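Local coordinates for 3'-5' exonuclease crn-4 (Caenorhabditis elegans, PDB 5DK5), which degrades RNA and DNA from the 3' end as a dimeric DEDDh-family exonuclease and takes part in apoptotic DNA degradation, at residues T28-A32 and L74-C78; I245-P251 and F301-Y307. All coordinates share one frame; numbering follows the deposited sequence.

Contact 1: residues T28-A32 and L74-C78; sequences TTSDA and LTKNC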
loop_
_atom_site.group_PDB
_atom_site.type_symbol
_atom_site.label_atom_id
_atom_site.label_comp_id
_atom_site.label_asym_id
_atom_site.label_seq_id
_atom_site.Cartn_x
_atom_site.Cartn_y
_atom_site.Cartn_z
ATOM N N THR B 28 -9.487 -2.000 8.483
ATOM C CA THR B 28 -8.239 -2.528 7.946
ATOM C C THR B 28 -7.682 -1.680 6.813
ATOM O O THR B 28 -8.364 -0.813 6.268
ATOM C CB THR B 28 -8.419 -3.969 7.409
ATOM O OG1 THR B 28 -9.165 -3.941 6.184
ATOM C CG2 THR B 28 -9.141 -4.851 8.426
ATOM N N THR B 29 -6.428 -1.944 6.465
ATOM C CA THR B 29 -5.867 -1.437 5.226
ATOM C C THR B 29 -6.650 -2.060 4.082
ATOM O O THR B 29 -7.231 -3.135 4.237
ATOM C CB THR B 29 -4.377 -1.773 5.086
ATOM O OG1 THR B 29 -4.195 -3.188 5.222
ATOM C CG2 THR B 29 -3.563 -1.053 6.149
ATOM N N SER B 30 -6.675 -1.389 2.937
ATOM C CA SER B 30 -7.413 -1.898 1.792
ATOM C C SER B 30 -7.085 -1.143 0.512
ATOM O O SER B 30 -6.536 -0.040 0.541
ATOM C CB SER B 30 -8.918 -1.821 2.054
ATOM O OG SER B 30 -9.312 -0.484 2.303
ATOM N N ASP B 31 -7.419 -1.774 -0.605
ATOM C CA ASP B 31 -7.363 -1.153 -1.920
ATOM C C ASP B 31 -8.601 -1.615 -2.676
ATOM O O ASP B 31 -8.597 -2.680 -3.291
ATOM C CB ASP B 31 -6.083 -1.537 -2.663
ATOM C CG ASP B 31 -5.923 -0.792 -3.976
ATOM O OD1 ASP B 31 -6.382 0.368 -4.066
ATOM O OD2 ASP B 31 -5.338 -1.366 -4.919
ATOM N N ALA B 32 -9.652 -0.800 -2.611
ATOM C CA ALA B 32 -11.005 -1.189 -3.015
ATOM C C ALA B 32 -11.080 -2.048 -4.279
ATOM O O ALA B 32 -11.862 -2.997 -4.344
ATOM C CB ALA B 32 -11.853 0.059 -3.199
ATOM N N LEU B 74 -1.461 4.135 3.998
ATOM C CA LEU B 74 -2.863 3.946 3.650
ATOM C C LEU B 74 -3.147 4.504 2.261
ATOM O O LEU B 74 -2.746 5.622 1.941
ATOM C CB LEU B 74 -3.778 4.622 4.674
ATOM C CG LEU B 74 -3.668 4.174 6.134
ATOM C CD1 LEU B 74 -4.756 4.849 6.954
ATOM C CD2 LEU B 74 -3.758 2.659 6.263
ATOM N N THR B 75 -3.840 3.724 1.438
ATOM C CA THR B 75 -4.277 4.206 0.138
ATOM C C THR B 75 -5.309 5.300 0.356
ATOM O O THR B 75 -5.898 5.399 1.432
ATOM C CB THR B 75 -4.882 3.089 -0.725
ATOM O OG1 THR B 75 -6.107 2.633 -0.137
ATOM C CG2 THR B 75 -3.914 1.922 -0.852
ATOM N N LYS B 76 -5.525 6.125 -0.661
ATOM C CA LYS B 76 -6.460 7.235 -0.542
ATOM C C LYS B 76 -7.878 6.731 -0.296
ATOM O O LYS B 76 -8.615 7.303 0.507
ATOM C CB LYS B 76 -6.414 8.104 -1.801
ATOM C CG LYS B 76 -7.331 9.316 -1.769
ATOM C CD LYS B 76 -6.951 10.293 -0.663
ATOM C CE LYS B 76 -7.930 11.455 -0.588
ATOM N NZ LYS B 76 -8.025 12.198 -1.876
ATOM N N ASN B 77 -8.259 5.657 -0.983
ATOM C CA ASN B 77 -9.603 5.110 -0.843
ATOM C C ASN B 77 -9.800 4.449 0.520
ATOM O O ASN B 77 -10.915 4.399 1.038
ATOM C CB ASN B 77 -9.905 4.117 -1.973
ATOM C CG ASN B 77 -8.950 2.938 -1.996
ATOM O OD1 ASN B 77 -9.219 1.897 -1.399
ATOM N ND2 ASN B 77 -7.835 3.090 -2.703
ATOM N N CYS B 78 -8.714 3.956 1.108
ATOM C CA CYS B 78 -8.772 3.403 2.457
ATOM C C CYS B 78 -9.046 4.512 3.468
ATOM O O CYS B 78 -9.890 4.363 4.350
ATOM C CB CYS B 78 -7.470 2.681 2.807
ATOM S SG CYS B 78 -7.368 2.148 4.539
HETATM O O HOH W 1 -4.534 0.741 2.399
HETATM O O HOH W 2 -10.805 0.696 0.262
#
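Thr-75 and Asn-77, at the start of helix 76-82, grip the backbone of the loop 28-32 that follows the strand carrying magnesium ligands Asp-25 and Glu-27. Thr-75 is the N-cap residue. Its OG1 donates to Ser-30 O at 2.8 Å while accepting from Cys-78 N at 3.2 Å, so one hydroxyl both caps the helix and ties down the loop. With CG between the backbone N and the carbonyl carbon (chi1 60°), Asn-77 turns its amide back to the loop; Ala-32 N reaches OD1 at 3.0 Å in a nearly straight bond (174°), though the donor stands well above the amide plane. The same amide sends ND2 to Asp-31 OD1 in a weak bond of 3.4 Å, the carboxylate and amide planes 38° apart. The closely packed part lies deeper: Thr-29 CG2 meets Leu-74 CD2 at 3.7 Å, nearly at right angles, and Cys-78 SG lies 3.6 Å from Thr-28 O; here a water between the segments accepts from Ser-30 N and Thr-75 N. The Ala-32 end is the solvent side, where another water bridges Ser-30 OG and Asn-77 OD1. Asp-31 OD2 is bonded to Lys-76 N of the second subunit, which brings this edge to the dimer interface. On the inner side, Thr-29, Leu-74 and Cys-78 all rest on Ile-42 of strand 41-50.

Contact 2: residues I245-P251 and F301-Y307; sequences IFERVLP and FAKIAGY
Phe-246 and Phe-301 form an offset edge-to-face aromatic pair where the C-terminal ends of helices 239-249 and 300-305 pack, their short axes crossing at -29° and 11.8 Å apart. The edge of Phe-246 is directed at the face of Phe-301, with ring planes 81° apart and CD1 only 3.4 Å from Phe-301 CZ. Ile-245 CG2 touches the Phe-301 ring in its plane, at CE2. Val-249 and Phe-301 point at each other across the interface: with CG1 anti to the backbone N (chi1 173°), that methyl lies 3.6 Å from Phe-301 CE1 and also over one face of Tyr-307, a CH-pi contact 4.0 Å from the ring centroid. The one methyl therefore touches both Phe-301 and Tyr-307. Beyond it, Leu-250 CD2 and Pro-251 CD lie against the phenol end of Tyr-307. An alanine in place of Tyr-307 would probably leave Val-249 CG1 without its aromatic face and open a gap beside Pro-251. Tyr-307 is brought there by a Schellman motif, in which Tyr-307 N bonds to Ala-302 O and Gly-306, which has positive phi, donates weakly from its N to Lys-303 O. Farther out, helix 124-136 lies against both segments: Phe-246 packs on Arg-128 and Pro-251 on Gln-131, while Tyr-132 OH is hydrogen-bonded to Phe-301 O and Lys-135 makes a cation-pi contact with Tyr-307. On the flank of Val-249 toward helix 300-305, CG1 also meets Ala-302 CB at 4.0 Å.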
loop_
_atom_site.group_PDB
_atom_site.type_symbol
_atom_site.label_atom_id
_atom_site.label_comp_id
_atom_site.label_asym_id
_atom_site.label_seq_id
_atom_site.Cartn_x
_atom_site.Cartn_y
_atom_site.Cartn_z
ATOM N N ILE B 245 -12.617 -17.640 -2.044
ATOM C CA ILE B 245 -11.185 -17.880 -1.901
ATOM C C ILE B 245 -10.769 -17.811 -0.436
ATOM O O ILE B 245 -10.064 -18.691 0.056
ATOM C CB ILE B 245 -10.355 -16.853 -2.707
ATOM C CG1 ILE B 245 -10.553 -17.055 -4.213
ATOM C CG2 ILE B 245 -8.874 -16.940 -2.342
ATOM C CD1 ILE B 245 -9.958 -18.340 -4.773
ATOM N N PHE B 246 -11.197 -16.751 0.245
ATOM C CA PHE B 246 -10.906 -16.568 1.665
ATOM C C PHE B 246 -11.321 -17.788 2.486
ATOM O O PHE B 246 -10.625 -18.184 3.421
ATOM C CB PHE B 246 -11.627 -15.327 2.204
ATOM C CG PHE B 246 -11.265 -14.046 1.500
ATOM C CD1 PHE B 246 -10.059 -13.911 0.834
ATOM C CD2 PHE B 246 -12.140 -12.970 1.510
ATOM C CE1 PHE B 246 -9.732 -12.732 0.192
ATOM C CE2 PHE B 246 -11.818 -11.788 0.871
ATOM C CZ PHE B 246 -10.612 -11.670 0.211
ATOM N N GLU B 247 -12.458 -18.376 2.128
ATOM C CA GLU B 247 -13.018 -19.497 2.878
ATOM C C GLU B 247 -12.105 -20.717 2.856
ATOM O O GLU B 247 -12.016 -21.452 3.840
ATOM C CB GLU B 247 -14.394 -19.876 2.320
ATOM C CG GLU B 247 -15.518 -18.931 2.727
ATOM C CD GLU B 247 -16.803 -19.168 1.952
ATOM O OE1 GLU B 247 -16.812 -20.033 1.050
ATOM O OE2 GLU B 247 -17.807 -18.487 2.247
ATOM N N ARG B 248 -11.430 -20.929 1.733
ATOM C CA ARG B 248 -10.558 -22.087 1.572
ATOM C C ARG B 248 -9.173 -21.820 2.154
ATOM O O ARG B 248 -8.551 -22.712 2.728
ATOM C CB ARG B 248 -10.445 -22.469 0.095
ATOM C CG ARG B 248 -11.785 -22.634 -0.619
ATOM C CD ARG B 248 -12.754 -23.521 0.155
ATOM N NE ARG B 248 -13.959 -23.826 -0.618
ATOM C CZ ARG B 248 -14.110 -24.884 -1.414
ATOM N NH1 ARG B 248 -13.131 -25.769 -1.565
ATOM N NH2 ARG B 248 -15.251 -25.058 -2.067
ATOM N N VAL B 249 -8.697 -20.588 2.006
ATOM C CA VAL B 249 -7.374 -20.215 2.491
ATOM C C VAL B 249 -7.324 -20.205 4.016
ATOM O O VAL B 249 -6.440 -20.812 4.618
ATOM C CB VAL B 249 -6.955 -18.829 1.962
ATOM C CG1 VAL B 249 -5.642 -18.370 2.606
ATOM C CG2 VAL B 249 -6.821 -18.866 0.451
ATOM N N LEU B 250 -8.272 -19.508 4.634
ATOM C CA LEU B 250 -8.300 -19.399 6.087
ATOM C C LEU B 250 -8.617 -20.759 6.711
ATOM O O LEU B 250 -9.512 -21.462 6.239
ATOM C CB LEU B 250 -9.325 -18.356 6.528
ATOM C CG LEU B 250 -9.044 -16.928 6.058
ATOM C CD1 LEU B 250 -10.235 -16.030 6.335
ATOM C CD2 LEU B 250 -7.793 -16.371 6.726
ATOM N N PRO B 251 -7.882 -21.141 7.772
ATOM C CA PRO B 251 -8.071 -22.471 8.372
ATOM C C PRO B 251 -9.441 -22.687 9.017
ATOM O O PRO B 251 -10.006 -23.769 8.868
ATOM C CB PRO B 251 -6.964 -22.541 9.432
ATOM C CG PRO B 251 -6.590 -21.131 9.702
ATOM C CD PRO B 251 -6.776 -20.408 8.412
ATOM N N PHE B 301 -2.232 -12.602 -1.006
ATOM C CA PHE B 301 -2.508 -12.472 0.423
ATOM C C PHE B 301 -2.235 -13.780 1.160
ATOM O O PHE B 301 -1.922 -13.776 2.348
ATOM C CB PHE B 301 -3.954 -12.016 0.660
ATOM C CG PHE B 301 -4.974 -13.125 0.599
ATOM C CD1 PHE B 301 -5.243 -13.903 1.716
ATOM C CD2 PHE B 301 -5.684 -13.368 -0.564
ATOM C CE1 PHE B 301 -6.184 -14.914 1.664
ATOM C CE2 PHE B 301 -6.628 -14.377 -0.619
ATOM C CZ PHE B 301 -6.877 -15.150 0.496
ATOM N N ALA B 302 -2.361 -14.898 0.454
ATOM C CA ALA B 302 -2.042 -16.195 1.033
ATOM C C ALA B 302 -0.529 -16.362 1.118
ATOM O O ALA B 302 0.004 -16.832 2.124
ATOM C CB ALA B 302 -2.657 -17.314 0.211
ATOM N N LYS B 303 0.156 -15.953 0.054
ATOM C CA LYS B 303 1.601 -16.102 -0.045
ATOM C C LYS B 303 2.330 -15.282 1.014
ATOM O O LYS B 303 3.258 -15.767 1.659
ATOM C CB LYS B 303 2.081 -15.685 -1.436
ATOM C CG LYS B 303 3.430 -16.259 -1.835
ATOM C CD LYS B 303 3.321 -17.742 -2.146
ATOM C CE LYS B 303 4.598 -18.282 -2.763
ATOM N NZ LYS B 303 4.462 -19.714 -3.143
ATOM N N ILE B 304 1.909 -14.034 1.190
ATOM C CA ILE B 304 2.602 -13.120 2.088
ATOM C C ILE B 304 2.310 -13.428 3.558
ATOM O O ILE B 304 3.110 -13.101 4.434
ATOM C CB ILE B 304 2.233 -11.646 1.781
ATOM C CG1 ILE B 304 3.291 -10.702 2.359
ATOM C CG2 ILE B 304 0.835 -11.304 2.300
ATOM C CD1 ILE B 304 3.157 -9.268 1.886
ATOM N N ALA B 305 1.166 -14.052 3.826
ATOM C CA ALA B 305 0.815 -14.452 5.186
ATOM C C ALA B 305 1.467 -15.784 5.554
ATOM O O ALA B 305 1.496 -16.167 6.724
ATOM C CB ALA B 305 -0.696 -14.546 5.342
ATOM N N GLY B 306 1.975 -16.493 4.550
ATOM C CA GLY B 306 2.701 -17.731 4.774
ATOM C C GLY B 306 1.825 -18.970 4.816
ATOM O O GLY B 306 2.156 -19.942 5.493
ATOM N N TYR B 307 0.708 -18.943 4.096
ATOM C CA TYR B 307 -0.149 -20.121 3.992
ATOM C C TYR B 307 0.440 -21.110 2.993
ATOM O O TYR B 307 0.143 -22.303 3.041
ATOM C CB TYR B 307 -1.570 -19.731 3.585
ATOM C CG TYR B 307 -2.365 -19.103 4.709
ATOM C CD1 TYR B 307 -2.823 -19.871 5.772
ATOM C CD2 TYR B 307 -2.656 -17.747 4.708
ATOM C CE1 TYR B 307 -3.548 -19.304 6.804
ATOM C CE2 TYR B 307 -3.383 -17.171 5.736
ATOM C CZ TYR B 307 -3.826 -17.954 6.779
ATOM O OH TYR B 307 -4.546 -17.380 7.802
#

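Overall arrangement
Both contacts lie at helix ends: contact 1 at the start of helix 76-82, contact 2 at the close of helices 239-249 and 300-305. They share no segment and do not touch; their centres are about 20 Å apart, with nearest atoms about 10 Å apart. Contact 1 is partly buried, lies within the exonuclease domain near the magnesium site and reaches the second subunit, and polar bonds and waters carry much of it. Contact 2 is buried and apolar, with no hydrogen bond between its segments. It joins late parts of the chain, with the side chain of Pro-251 about 9 Å from the bound zinc ion.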